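Local coordinates for protein EvdMO1 (Micromonospora carbonacea, PDB 5T39) that probably transfers a methyl group from S-adenosylmethionine during everninomicin biosynthesis, through the Rossmann-like methyltransferase domain of a fused methyltransferase-oxidase, at residues 152-157 with 213-218. Sequence-based numbering, arbitrary orientation.
Sequences LLYHVR and VRWLDR. With SAH (S-adenosyl-L-homocysteine), chain B.
Tyr-154 sets its CB over one face of the Trp-215 indole, a CH-pi contact 3.9 Å from the centroid of the five-membered ring. With chi1 at 53°, CG sits between the backbone N and the carbonyl carbon, and the phenol leads away from strand 212-216, leaving CB to meet the indole; the two aromatic planes meet obliquely at 60°, and His-178 adds a third ring, nearly parallel to the indole. Beside this pair, Val-213 lays CG1 against the carbonyl carbon of His-155, 3.6 Å away. In this Rossmann-like methyltransferase, strand 212-216 edges a three-stranded antiparallel sheet, joined here to the loop that carries Leu-152 and His-155 of the S-adenosylhomocysteine pocket. His-155 CD2 lies 4.0 Å from the ligand's C5', while its ND1 is hydrogen-bonded to Glu-199 OE2. Arg-214 N donates to Val-156 O (3.1 Å); its side chain, extended from CG to NE, runs past Arg-157 O, and NH1 bonds that oxygen at 3.0 Å, in the guanidinium plane but above the carbonyl plane. A water accepts from NH1 of both arginines, and Arg-157 NE hydrogen-bonds Ser-210 OG. Replacing Arg-214 with an alanine would probably leave Arg-157 O without this donor and break the water link. Another water donates to Leu-153 O and Arg-214 O.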
# COMPACT_ATOMS: atom_id res chain seq x y z
N LEU A 152 1.75 4.02 2.81
CA LEU A 152 1.07 3.62 4.03
C LEU A 152 1.88 3.90 5.30
O LEU A 152 1.29 4.20 6.34
CB LEU A 152 0.73 2.13 3.98
CG LEU A 152 -0.01 1.56 5.20
CD1 LEU A 152 -1.32 2.28 5.44
CD2 LEU A 152 -0.24 0.07 5.01
N LEU A 153 3.20 3.77 5.24
CA LEU A 153 3.99 3.77 6.47
C LEU A 153 3.85 5.07 7.24
O LEU A 153 3.99 5.07 8.47
CB LEU A 153 5.46 3.49 6.14
CG LEU A 153 6.34 3.15 7.33
CD1 LEU A 153 6.00 1.83 7.94
CD2 LEU A 153 7.81 3.17 6.95
N TYR A 154 3.61 6.18 6.54
CA TYR A 154 3.45 7.50 7.15
C TYR A 154 2.01 7.79 7.55
O TYR A 154 1.69 8.94 7.89
CB TYR A 154 4.03 8.58 6.23
CG TYR A 154 3.50 8.55 4.82
CD1 TYR A 154 4.08 7.72 3.87
CD2 TYR A 154 2.43 9.34 4.44
CE1 TYR A 154 3.60 7.68 2.58
CE2 TYR A 154 1.94 9.31 3.15
CZ TYR A 154 2.53 8.47 2.22
OH TYR A 154 2.05 8.43 0.93
N HIS A 155 1.16 6.77 7.57
CA HIS A 155 -0.22 6.87 8.05
C HIS A 155 -0.45 6.08 9.34
O HIS A 155 -1.61 5.91 9.74
CB HIS A 155 -1.21 6.40 6.99
CG HIS A 155 -1.26 7.28 5.78
ND1 HIS A 155 -1.68 8.59 5.83
CD2 HIS A 155 -0.99 7.03 4.48
CE1 HIS A 155 -1.65 9.11 4.62
NE2 HIS A 155 -1.23 8.19 3.78
N VAL A 156 0.60 5.59 10.00
CA VAL A 156 0.46 4.81 11.22
C VAL A 156 1.23 5.46 12.36
O VAL A 156 2.14 6.27 12.16
CB VAL A 156 0.86 3.33 11.04
CG1 VAL A 156 0.04 2.68 9.90
CG2 VAL A 156 2.35 3.17 10.78
N ARG A 157 0.85 5.09 13.58
CA ARG A 157 1.47 5.61 14.79
C ARG A 157 2.84 5.01 15.07
O ARG A 157 3.71 5.70 15.62
CB ARG A 157 0.59 5.33 16.01
CG ARG A 157 -0.70 6.12 16.04
CD ARG A 157 -1.50 5.81 17.30
NE ARG A 157 -2.08 4.47 17.23
CZ ARG A 157 -1.58 3.36 17.77
NH1 ARG A 157 -0.45 3.38 18.47
NH2 ARG A 157 -2.22 2.21 17.62
N VAL A 213 0.04 10.31 13.54
CA VAL A 213 1.00 9.47 12.85
C VAL A 213 2.39 9.81 13.37
O VAL A 213 2.61 10.86 13.98
CB VAL A 213 0.96 9.67 11.31
CG1 VAL A 213 -0.41 9.35 10.77
CG2 VAL A 213 1.37 11.08 10.90
N ARG A 214 3.35 8.92 13.09
CA ARG A 214 4.75 9.24 13.35
C ARG A 214 5.56 8.98 12.09
O ARG A 214 5.52 7.88 11.54
CB ARG A 214 5.34 8.43 14.50
CG ARG A 214 4.77 8.83 15.83
CD ARG A 214 5.42 8.09 16.98
NE ARG A 214 4.90 8.47 18.29
CZ ARG A 214 3.82 7.95 18.84
NH1 ARG A 214 3.10 7.05 18.21
NH2 ARG A 214 3.43 8.37 20.04
N TRP A 215 6.28 9.99 11.65
CA TRP A 215 7.27 9.84 10.60
C TRP A 215 8.62 9.56 11.24
O TRP A 215 8.89 9.99 12.36
CB TRP A 215 7.39 11.11 9.76
CG TRP A 215 6.23 11.46 8.89
CD1 TRP A 215 4.90 11.25 9.13
CD2 TRP A 215 6.31 12.09 7.61
NE1 TRP A 215 4.15 11.73 8.08
CE2 TRP A 215 5.00 12.25 7.14
CE3 TRP A 215 7.37 12.55 6.83
CZ2 TRP A 215 4.72 12.83 5.90
CZ3 TRP A 215 7.10 13.14 5.63
CH2 TRP A 215 5.78 13.28 5.17
N LEU A 216 9.48 8.86 10.52
CA LEU A 216 10.84 8.53 10.96
C LEU A 216 11.85 9.43 10.26
O LEU A 216 11.63 9.85 9.12
CB LEU A 216 11.15 7.08 10.63
CG LEU A 216 10.30 6.07 11.42
CD1 LEU A 216 10.35 4.69 10.81
CD2 LEU A 216 10.74 5.99 12.85
N ASP A 217 12.97 9.71 10.93
CA ASP A 217 14.12 10.22 10.19
C ASP A 217 14.78 9.06 9.43
O ASP A 217 14.39 7.90 9.57
CB ASP A 217 15.08 11.03 11.06
CG ASP A 217 15.82 10.22 12.11
OD1 ASP A 217 15.62 8.99 12.21
OD2 ASP A 217 16.61 10.85 12.87
N ARG A 218 15.75 9.38 8.58
CA ARG A 218 16.30 8.35 7.71
C ARG A 218 16.98 7.25 8.51
O ARG A 218 16.80 6.06 8.23
CB ARG A 218 17.27 8.93 6.69
CG ARG A 218 17.50 7.98 5.52
CD ARG A 218 18.55 8.52 4.56
NE ARG A 218 18.64 7.74 3.32
CZ ARG A 218 19.32 6.61 3.17
NH1 ARG A 218 20.02 6.08 4.17
NH2 ARG A 218 19.33 6.01 1.98
N SAH B . -1.10 1.84 -1.51
CA SAH B . -1.77 2.82 -2.35
CB SAH B . -2.66 3.75 -1.56
CG SAH B . -1.91 4.59 -0.53
SD SAH B . -3.00 5.77 0.32
C SAH B . -0.74 3.63 -3.11
O SAH B . -1.10 4.44 -3.98
OXT SAH B . 0.45 3.50 -2.83
C5' SAH B . -3.16 4.90 1.90
C4' SAH B . -4.16 3.74 1.89
O4' SAH B . -3.97 3.01 3.10
C3' SAH B . -5.61 4.20 1.85
O3' SAH B . -6.42 3.34 1.08
C2' SAH B . -5.98 4.15 3.33
O2' SAH B . -7.36 4.06 3.63
C1' SAH B . -5.19 2.94 3.80
N9 SAH B . -4.90 2.91 5.23
C8 SAH B . -4.48 3.96 6.02
N7 SAH B . -4.29 3.53 7.28
C5 SAH B . -4.59 2.21 7.30
C6 SAH B . -4.59 1.25 8.31
N6 SAH B . -4.28 1.53 9.58
N1 SAH B . -4.94 -0.02 8.00
C2 SAH B . -5.30 -0.34 6.72
N3 SAH B . -5.34 0.56 5.69
C4 SAH B . -4.97 1.81 6.02
O HOH W 1 6.25 6.70 9.15
O HOH W 2 1.29 5.31 19.55